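Long-range contacts in tRNA (cytosine(72)-C(5))-methyltransferase (Pyrococcus horikoshii, PDB 5ZVE), which methylates the C5 position of cytosine 72 in several tRNAs, using S-adenosyl-L-methionine as the methyl donor: residues S100-A105 / P161-P166; V192-E197 / E346-I351. All coordinates share one frame; numbering follows the deposited sequence.

Contact 1. Residues S100-A105 / P161-P166; sequences SVYQGA and PKFKLP
The carbonyl oxygen of Gln103 is held by two groups of segment 161-166. Leu165 N donates to Gln103 O at 2.9 Å in a nearly straight bond (170° at the hydrogen), and the CA-H of Lys164 adds a CA-H...O contact. Gln103 sits in the Schellman motif that finishes helix 95-101 of the PUA domain. In that motif Ala105 N and Gln103 N reach Ser100 O from opposite faces of its plane, and Gly104 N returns to Val101 O. Gly104 has a positive phi. A CB on it would run into CD of Lys164. Gly104 CA instead packs on Pro161 CB at 3.7 Å.

A second backbone bond ties Phe163 N to Tyr102 O at 3.1 Å. It is more bent. The two side chains run alongside each other. Tyr102 has CG anti to its backbone N (chi1 -169°), which lays its ring next to Phe163. The rings form a T-shaped pair with centroids 5.4 Å apart and planes at 71°. The CD2-CE2 edge of Phe163 meets the Tyr102 face, and Phe163 CE2 lies 3.7 Å from Tyr102 CZ. The Tyr102 hydroxyl is hydrogen-bonded to Arg30 O. Lys162 sets its CG obliquely on the same ring, 3.7 Å from Tyr102 CE1, and carries NZ on to a salt bridge with Asp82. The Gln103 side chain is extended beyond CG. Its NE2 is hydrogen-bonded to Glu99 O, while Gln103 OE1 rests 3.7 Å from Leu165 CD1.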
ATOM      1  N   SER A 100       7.367  -6.439  10.405  1.00 20.27           N
ATOM      2  CA  SER A 100       8.565  -6.133   9.635  1.00 24.40           C
ATOM      3  C   SER A 100       9.545  -7.317   9.646  1.00 21.24           C
ATOM      4  O   SER A 100      10.117  -7.657   8.612  1.00 20.56           O
ATOM      5  CB  SER A 100       9.228  -4.861  10.171  1.00 18.91           C
ATOM      6  OG  SER A 100       9.594  -5.017  11.527  1.00 28.27           O
ATOM      7  N   VAL A 101       9.715  -7.946  10.809  1.00 19.23           N
ATOM      8  CA  VAL A 101      10.510  -9.170  10.937  1.00 20.75           C
ATOM      9  C   VAL A 101       9.974 -10.279  10.028  1.00 21.52           C
ATOM     10  O   VAL A 101      10.734 -11.006   9.386  1.00 18.88           O
ATOM     11  CB  VAL A 101      10.532  -9.666  12.405  1.00 19.66           C
ATOM     12  CG1 VAL A 101      11.089 -11.078  12.508  1.00 17.87           C
ATOM     13  CG2 VAL A 101      11.322  -8.701  13.282  1.00 18.40           C
ATOM     14  N   TYR A 102       8.650 -10.383   9.983  1.00 19.33           N
ATOM     15  CA  TYR A 102       7.915 -11.288   9.105  1.00 18.29           C
ATOM     16  C   TYR A 102       8.333 -11.147   7.639  1.00 22.41           C
ATOM     17  O   TYR A 102       8.167 -12.069   6.843  1.00 21.94           O
ATOM     18  CB  TYR A 102       6.416 -11.007   9.262  1.00 20.48           C
ATOM     19  CG  TYR A 102       5.447 -11.997   8.644  1.00 21.33           C
ATOM     20  CD1 TYR A 102       5.299 -13.275   9.164  1.00 23.65           C
ATOM     21  CD2 TYR A 102       4.620 -11.623   7.593  1.00 20.70           C
ATOM     22  CE1 TYR A 102       4.395 -14.168   8.626  1.00 22.77           C
ATOM     23  CE2 TYR A 102       3.708 -12.508   7.051  1.00 19.13           C
ATOM     24  CZ  TYR A 102       3.601 -13.778   7.572  1.00 24.54           C
ATOM     25  OH  TYR A 102       2.695 -14.666   7.037  1.00 27.74           O
ATOM     26  N   GLN A 103       8.876  -9.984   7.290  1.00 15.97           N
ATOM     27  CA  GLN A 103       9.262  -9.708   5.913  1.00 25.58           C
ATOM     28  C   GLN A 103      10.772  -9.534   5.759  1.00 20.90           C
ATOM     29  O   GLN A 103      11.252  -9.195   4.683  1.00 23.54           O
ATOM     30  CB  GLN A 103       8.528  -8.465   5.406  1.00 19.56           C
ATOM     31  CG  GLN A 103       7.042  -8.518   5.690  1.00 23.82           C
ATOM     32  CD  GLN A 103       6.320  -7.247   5.307  1.00 26.25           C
ATOM     33  OE1 GLN A 103       6.348  -6.831   4.153  1.00 22.98           O
ATOM     34  NE2 GLN A 103       5.667  -6.620   6.282  1.00 30.37           N
ATOM     35  N   GLY A 104      11.516  -9.757   6.839  1.00 20.18           N
ATOM     36  CA  GLY A 104      12.968  -9.805   6.754  1.00 22.32           C
ATOM     37  C   GLY A 104      13.734  -8.745   7.521  1.00 20.66           C
ATOM     38  O   GLY A 104      14.961  -8.738   7.502  1.00 22.73           O
ATOM     39  N   ALA A 105      13.025  -7.853   8.207  1.00 20.60           N
ATOM     40  CA  ALA A 105      13.690  -6.853   9.041  1.00 20.92           C
ATOM     41  C   ALA A 105      14.376  -7.504  10.230  1.00 26.43           C
ATOM     42  O   ALA A 105      13.964  -8.568  10.690  1.00 24.00           O
ATOM     43  CB  ALA A 105      12.697  -5.808   9.528  1.00 18.38           C
ATOM     44  N   PRO A 161      13.926 -15.175   8.640  1.00 24.50           N
ATOM     45  CA  PRO A 161      12.584 -14.594   8.630  1.00 19.92           C
ATOM     46  C   PRO A 161      11.606 -15.545   7.950  1.00 20.84           C
ATOM     47  O   PRO A 161      12.031 -16.374   7.158  1.00 19.91           O
ATOM     48  CB  PRO A 161      12.765 -13.309   7.825  1.00 20.74           C
ATOM     49  CG  PRO A 161      13.884 -13.630   6.889  1.00 23.62           C
ATOM     50  CD  PRO A 161      14.823 -14.508   7.678  1.00 20.46           C
ATOM     51  N   LYS A 162      10.323 -15.438   8.263  1.00 19.26           N
ATOM     52  CA  LYS A 162       9.331 -16.266   7.600  1.00 20.85           C
ATOM     53  C   LYS A 162       9.337 -15.976   6.093  1.00 24.47           C
ATOM     54  O   LYS A 162       9.301 -16.891   5.270  1.00 22.10           O
ATOM     55  CB  LYS A 162       7.954 -16.018   8.208  1.00 19.96           C
ATOM     56  CG  LYS A 162       6.816 -16.669   7.467  1.00 26.81           C
ATOM     57  CD  LYS A 162       6.626 -18.110   7.861  1.00 24.99           C
ATOM     58  CE  LYS A 162       5.150 -18.465   7.857  1.00 22.85           C
ATOM     59  NZ  LYS A 162       4.939 -19.931   7.718  1.00 37.71           N
ATOM     60  N   PHE A 163       9.403 -14.694   5.746  1.00 20.23           N
ATOM     61  CA  PHE A 163       9.539 -14.263   4.359  1.00 19.89           C
ATOM     62  C   PHE A 163      10.632 -13.215   4.257  1.00 21.15           C
ATOM     63  O   PHE A 163      10.963 -12.557   5.242  1.00 21.58           O
ATOM     64  CB  PHE A 163       8.230 -13.683   3.812  1.00 20.29           C
ATOM     65  CG  PHE A 163       7.102 -14.670   3.743  1.00 21.04           C
ATOM     66  CD1 PHE A 163       6.960 -15.505   2.644  1.00 24.08           C
ATOM     67  CD2 PHE A 163       6.170 -14.748   4.767  1.00 21.51           C
ATOM     68  CE1 PHE A 163       5.916 -16.410   2.572  1.00 23.81           C
ATOM     69  CE2 PHE A 163       5.116 -15.648   4.699  1.00 22.60           C
ATOM     70  CZ  PHE A 163       4.991 -16.483   3.602  1.00 20.74           C
ATOM     71  N   LYS A 164      11.188 -13.059   3.063  1.00 18.49           N
ATOM     72  CA  LYS A 164      12.217 -12.059   2.836  1.00 22.13           C
ATOM     73  C   LYS A 164      11.906 -11.167   1.638  1.00 24.46           C
ATOM     74  O   LYS A 164      11.791 -11.640   0.511  1.00 19.21           O
ATOM     75  CB  LYS A 164      13.574 -12.734   2.638  1.00 27.29           C
ATOM     76  CG  LYS A 164      14.719 -11.772   2.385  1.00 30.54           C
ATOM     77  CD  LYS A 164      14.798 -10.702   3.447  1.00 31.99           C
ATOM     78  CE  LYS A 164      16.023  -9.823   3.246  1.00 41.35           C
ATOM     79  NZ  LYS A 164      15.979  -8.621   4.129  1.00 57.85           N
ATOM     80  N   LEU A 165      11.762  -9.874   1.913  1.00 21.98           N
ATOM     81  CA  LEU A 165      11.697  -8.843   0.890  1.00 25.41           C
ATOM     82  C   LEU A 165      12.922  -7.961   1.068  1.00 29.46           C
ATOM     83  O   LEU A 165      13.389  -7.778   2.186  1.00 24.24           O
ATOM     84  CB  LEU A 165      10.415  -8.013   1.004  1.00 24.97           C
ATOM     85  CG  LEU A 165       9.074  -8.677   0.688  1.00 26.46           C
ATOM     86  CD1 LEU A 165       7.936  -7.688   0.867  1.00 26.34           C
ATOM     87  CD2 LEU A 165       9.081  -9.216  -0.724  1.00 26.13           C
ATOM     88  N   PRO A 166      13.462  -7.426  -0.034  1.00 28.77           N
ATOM     89  CA  PRO A 166      14.640  -6.558   0.076  1.00 30.07           C
ATOM     90  C   PRO A 166      14.353  -5.302   0.895  1.00 30.10           C
ATOM     91  O   PRO A 166      13.249  -4.767   0.818  1.00 29.66           O
ATOM     92  CB  PRO A 166      14.954  -6.203  -1.384  1.00 29.05           C
ATOM     93  CG  PRO A 166      13.655  -6.371  -2.096  1.00 27.99           C
ATOM     94  CD  PRO A 166      12.979  -7.530  -1.421  1.00 25.27           C
TER

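Contact 2. Residues V192-E197 / E346-I351; sequences VLEPKE and EQSIFI
Gln347 lies across Val192 and touches it along most of its length. Its CB meets both Val192 methyls. The next carbon, Gln347 CG, comes closest, at 3.5 Å from Val192 CG1. CG stands anti to the carbonyl carbon of Gln347 (chi1 -61°), and the chain continues extended past the valine. The amide carbon Gln347 CD is still 3.8 Å from Val192 CG1. The tip atom Gln347 OE1 lies 3.9 Å from Val192 CG2 and takes a hydrogen bond from Gln362 NE2. The other tip atom, NE2, donates to Ile376 O. These two bonds fix the amide's rotation. The contact joins the last turn of helix 184-193, in the methyltransferase domain, to the loop between strands 342-344 and 353-355.

An alanine in place of Val192 lacks both methyls and would probably leave a gap beside CG and CD of Gln347.

The polar side runs through water 1. The water donates to Val192 O at 2.6 Å and to Glu194 OE2 at 2.8 Å, and accepts from Ser348 N at 3.1 Å. Glu194 leaves the helix with positive phi, and Glu194 OE2 ends 3.3 Å from Ser348 CB. Lys378 is a weak, distant ion partner of this carboxylate. No direct hydrogen bond spans the two segments. Between them the direct contact is van der Waals packing, and the polar link is made through one water that bridges a helix-end carbonyl, a carboxylate and a loop amide.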
ATOM      1  N   VAL A 192      -3.739   5.363 -15.312  1.00 25.36           N
ATOM      2  CA  VAL A 192      -5.115   5.338 -15.786  1.00 27.86           C
ATOM      3  C   VAL A 192      -5.766   6.726 -15.700  1.00 26.50           C
ATOM      4  O   VAL A 192      -6.713   7.026 -16.424  1.00 27.93           O
ATOM      5  CB  VAL A 192      -5.924   4.281 -14.983  1.00 30.72           C
ATOM      6  CG1 VAL A 192      -7.423   4.433 -15.176  1.00 32.00           C
ATOM      7  CG2 VAL A 192      -5.454   2.873 -15.354  1.00 27.46           C
ATOM      8  N   LEU A 193      -5.204   7.593 -14.866  1.00 28.72           N
ATOM      9  CA  LEU A 193      -5.669   8.972 -14.772  1.00 24.77           C
ATOM     10  C   LEU A 193      -5.281   9.779 -16.009  1.00 28.74           C
ATOM     11  O   LEU A 193      -5.972  10.732 -16.378  1.00 26.32           O
ATOM     12  CB  LEU A 193      -5.108   9.645 -13.518  1.00 21.27           C
ATOM     13  CG  LEU A 193      -5.624  11.065 -13.270  1.00 27.42           C
ATOM     14  CD1 LEU A 193      -7.138  11.069 -13.095  1.00 27.25           C
ATOM     15  CD2 LEU A 193      -4.952  11.700 -12.061  1.00 22.40           C
ATOM     16  N   GLU A 194      -4.183   9.375 -16.646  1.00 29.62           N
ATOM     17  CA  GLU A 194      -3.643  10.055 -17.823  1.00 28.91           C
ATOM     18  C   GLU A 194      -3.521  11.567 -17.630  1.00 29.09           C
ATOM     19  O   GLU A 194      -4.136  12.336 -18.368  1.00 27.96           O
ATOM     20  CB  GLU A 194      -4.507   9.772 -19.055  1.00 31.38           C
ATOM     21  CG  GLU A 194      -4.663   8.303 -19.409  1.00 27.37           C
ATOM     22  CD  GLU A 194      -5.469   8.103 -20.685  1.00 36.44           C
ATOM     23  OE1 GLU A 194      -5.604   9.071 -21.463  1.00 46.98           O
ATOM     24  OE2 GLU A 194      -5.967   6.981 -20.915  1.00 39.77           O
ATOM     25  N   PRO A 195      -2.731  12.001 -16.637  1.00 31.30           N
ATOM     26  CA  PRO A 195      -2.631  13.445 -16.405  1.00 31.30           C
ATOM     27  C   PRO A 195      -1.936  14.165 -17.553  1.00 32.29           C
ATOM     28  O   PRO A 195      -0.973  13.645 -18.109  1.00 32.62           O
ATOM     29  CB  PRO A 195      -1.799  13.533 -15.125  1.00 30.77           C
ATOM     30  CG  PRO A 195      -0.943  12.305 -15.162  1.00 25.84           C
ATOM     31  CD  PRO A 195      -1.804  11.237 -15.781  1.00 26.79           C
ATOM     32  N   LYS A 196      -2.418  15.357 -17.886  1.00 39.44           N
ATOM     33  CA  LYS A 196      -1.806  16.178 -18.925  1.00 37.78           C
ATOM     34  C   LYS A 196      -1.305  17.472 -18.300  1.00 39.95           C
ATOM     35  O   LYS A 196      -1.895  17.968 -17.338  1.00 38.21           O
ATOM     36  CB  LYS A 196      -2.800  16.474 -20.048  1.00 38.41           C
ATOM     37  CG  LYS A 196      -3.396  15.231 -20.686  1.00 38.79           C
ATOM     38  CD  LYS A 196      -2.348  14.417 -21.415  1.00 36.43           C
ATOM     39  CE  LYS A 196      -2.831  12.996 -21.647  1.00 38.53           C
ATOM     40  NZ  LYS A 196      -4.274  12.944 -22.008  1.00 44.34           N
ATOM     41  N   GLU A 197      -0.211  18.003 -18.836  1.00 40.22           N
ATOM     42  CA  GLU A 197       0.396  19.238 -18.335  1.00 45.40           C
ATOM     43  C   GLU A 197      -0.607  20.401 -18.269  1.00 44.80           C
ATOM     44  O   GLU A 197      -0.464  21.315 -17.455  1.00 43.32           O
ATOM     45  CB  GLU A 197       1.601  19.607 -19.210  1.00 44.99           C
ATOM     46  CG  GLU A 197       2.123  21.028 -19.044  1.00 49.21           C
ATOM     47  CD  GLU A 197       3.286  21.335 -19.972  1.00 51.86           C
ATOM     48  OE1 GLU A 197       3.527  20.545 -20.910  1.00 52.85           O
ATOM     49  OE2 GLU A 197       3.962  22.363 -19.758  1.00 57.40           O
ATOM     50  N   GLU A 346     -13.470   3.199 -20.018  1.00 33.61           N
ATOM     51  CA  GLU A 346     -12.418   2.205 -20.173  1.00 29.29           C
ATOM     52  C   GLU A 346     -11.100   2.727 -19.615  1.00 30.58           C
ATOM     53  O   GLU A 346     -10.716   3.866 -19.874  1.00 32.72           O
ATOM     54  CB  GLU A 346     -12.266   1.843 -21.651  1.00 31.41           C
ATOM     55  CG  GLU A 346     -11.401   0.642 -21.941  1.00 35.41           C
ATOM     56  CD  GLU A 346     -11.219   0.414 -23.431  1.00 38.81           C
ATOM     57  OE1 GLU A 346     -10.788   1.359 -24.127  1.00 47.83           O
ATOM     58  OE2 GLU A 346     -11.520  -0.701 -23.908  1.00 40.37           O
ATOM     59  N   GLN A 347     -10.405   1.891 -18.852  1.00 29.41           N
ATOM     60  CA  GLN A 347      -9.112   2.277 -18.311  1.00 26.75           C
ATOM     61  C   GLN A 347      -8.012   1.880 -19.289  1.00 25.56           C
ATOM     62  O   GLN A 347      -8.100   0.841 -19.945  1.00 27.32           O
ATOM     63  CB  GLN A 347      -8.888   1.638 -16.941  1.00 24.39           C
ATOM     64  CG  GLN A 347      -9.920   2.050 -15.901  1.00 24.41           C
ATOM     65  CD  GLN A 347      -9.684   1.394 -14.558  1.00 24.27           C
ATOM     66  OE1 GLN A 347      -8.590   0.906 -14.279  1.00 23.54           O
ATOM     67  NE2 GLN A 347     -10.709   1.389 -13.713  1.00 24.80           N
ATOM     68  N   SER A 348      -6.977   2.710 -19.380  1.00 23.11           N
ATOM     69  CA  SER A 348      -5.965   2.565 -20.422  1.00 26.00           C
ATOM     70  C   SER A 348      -5.117   1.320 -20.212  1.00 28.60           C
ATOM     71  O   SER A 348      -4.646   0.714 -21.174  1.00 25.61           O
ATOM     72  CB  SER A 348      -5.069   3.801 -20.475  1.00 27.00           C
ATOM     73  OG  SER A 348      -4.394   3.994 -19.241  1.00 31.41           O
ATOM     74  N   ILE A 349      -4.925   0.945 -18.953  1.00 24.97           N
ATOM     75  CA  ILE A 349      -4.236  -0.294 -18.621  1.00 26.45           C
ATOM     76  C   ILE A 349      -5.173  -1.188 -17.826  1.00 25.20           C
ATOM     77  O   ILE A 349      -5.655  -0.801 -16.769  1.00 28.86           O
ATOM     78  CB  ILE A 349      -2.951  -0.033 -17.807  1.00 26.72           C
ATOM     79  CG1 ILE A 349      -1.960   0.803 -18.623  1.00 25.97           C
ATOM     80  CG2 ILE A 349      -2.322  -1.347 -17.359  1.00 22.81           C
ATOM     81  CD1 ILE A 349      -0.722   1.227 -17.851  1.00 27.03           C
ATOM     82  N   PHE A 350      -5.434  -2.384 -18.339  1.00 26.45           N
ATOM     83  CA  PHE A 350      -6.281  -3.331 -17.633  1.00 24.92           C
ATOM     84  C   PHE A 350      -5.600  -4.687 -17.571  1.00 23.11           C
ATOM     85  O   PHE A 350      -5.637  -5.453 -18.531  1.00 22.78           O
ATOM     86  CB  PHE A 350      -7.646  -3.468 -18.306  1.00 22.86           C
ATOM     87  CG  PHE A 350      -8.735  -3.919 -17.370  1.00 26.90           C
ATOM     88  CD1 PHE A 350      -8.745  -5.211 -16.864  1.00 21.84           C
ATOM     89  CD2 PHE A 350      -9.758  -3.054 -17.009  1.00 22.47           C
ATOM     90  CE1 PHE A 350      -9.741  -5.626 -16.001  1.00 23.05           C
ATOM     91  CE2 PHE A 350     -10.759  -3.464 -16.153  1.00 23.62           C
ATOM     92  CZ  PHE A 350     -10.753  -4.753 -15.648  1.00 25.89           C
ATOM     93  N   ILE A 351      -4.979  -4.978 -16.434  1.00 22.99           N
ATOM     94  CA  ILE A 351      -4.309  -6.254 -16.250  1.00 22.41           C
ATOM     95  C   ILE A 351      -4.842  -6.978 -15.020  1.00 26.25           C
ATOM     96  O   ILE A 351      -4.394  -8.071 -14.690  1.00 26.71           O
ATOM     97  CB  ILE A 351      -2.783  -6.071 -16.125  1.00 26.26           C
ATOM     98  CG1 ILE A 351      -2.444  -5.129 -14.969  1.00 21.66           C
ATOM     99  CG2 ILE A 351      -2.202  -5.556 -17.440  1.00 23.08           C
ATOM    100  CD1 ILE A 351      -0.995  -4.671 -14.945  1.00 17.77           C
TER
HETATM  101  O   HOH W   1      -7.056   5.729 -18.625  1.00 28.16           O

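In the fold
Along the chain the contacts come in series: contact 1 closes before contact 2 opens. Their centres are 33 Å apart, on opposite sides of the chain's centre, and their nearest atoms are about 18 Å apart. Contact 1 pairs the end of helix 95-101 with the chain leaving strand 154-161 in the PUA domain. Contact 2 belongs to the methyltransferase domain, beside strand 374-381; its Val192 side chain is about 14 Å from bound S-adenosyl-L-homocysteine. Both hold a helix end against a loop. Residues of contact 1 also reach the ferredoxin-like part (Arg30) and the methyltransferase domain (Pro283), which places it where the PUA domain meets the rest of the protein.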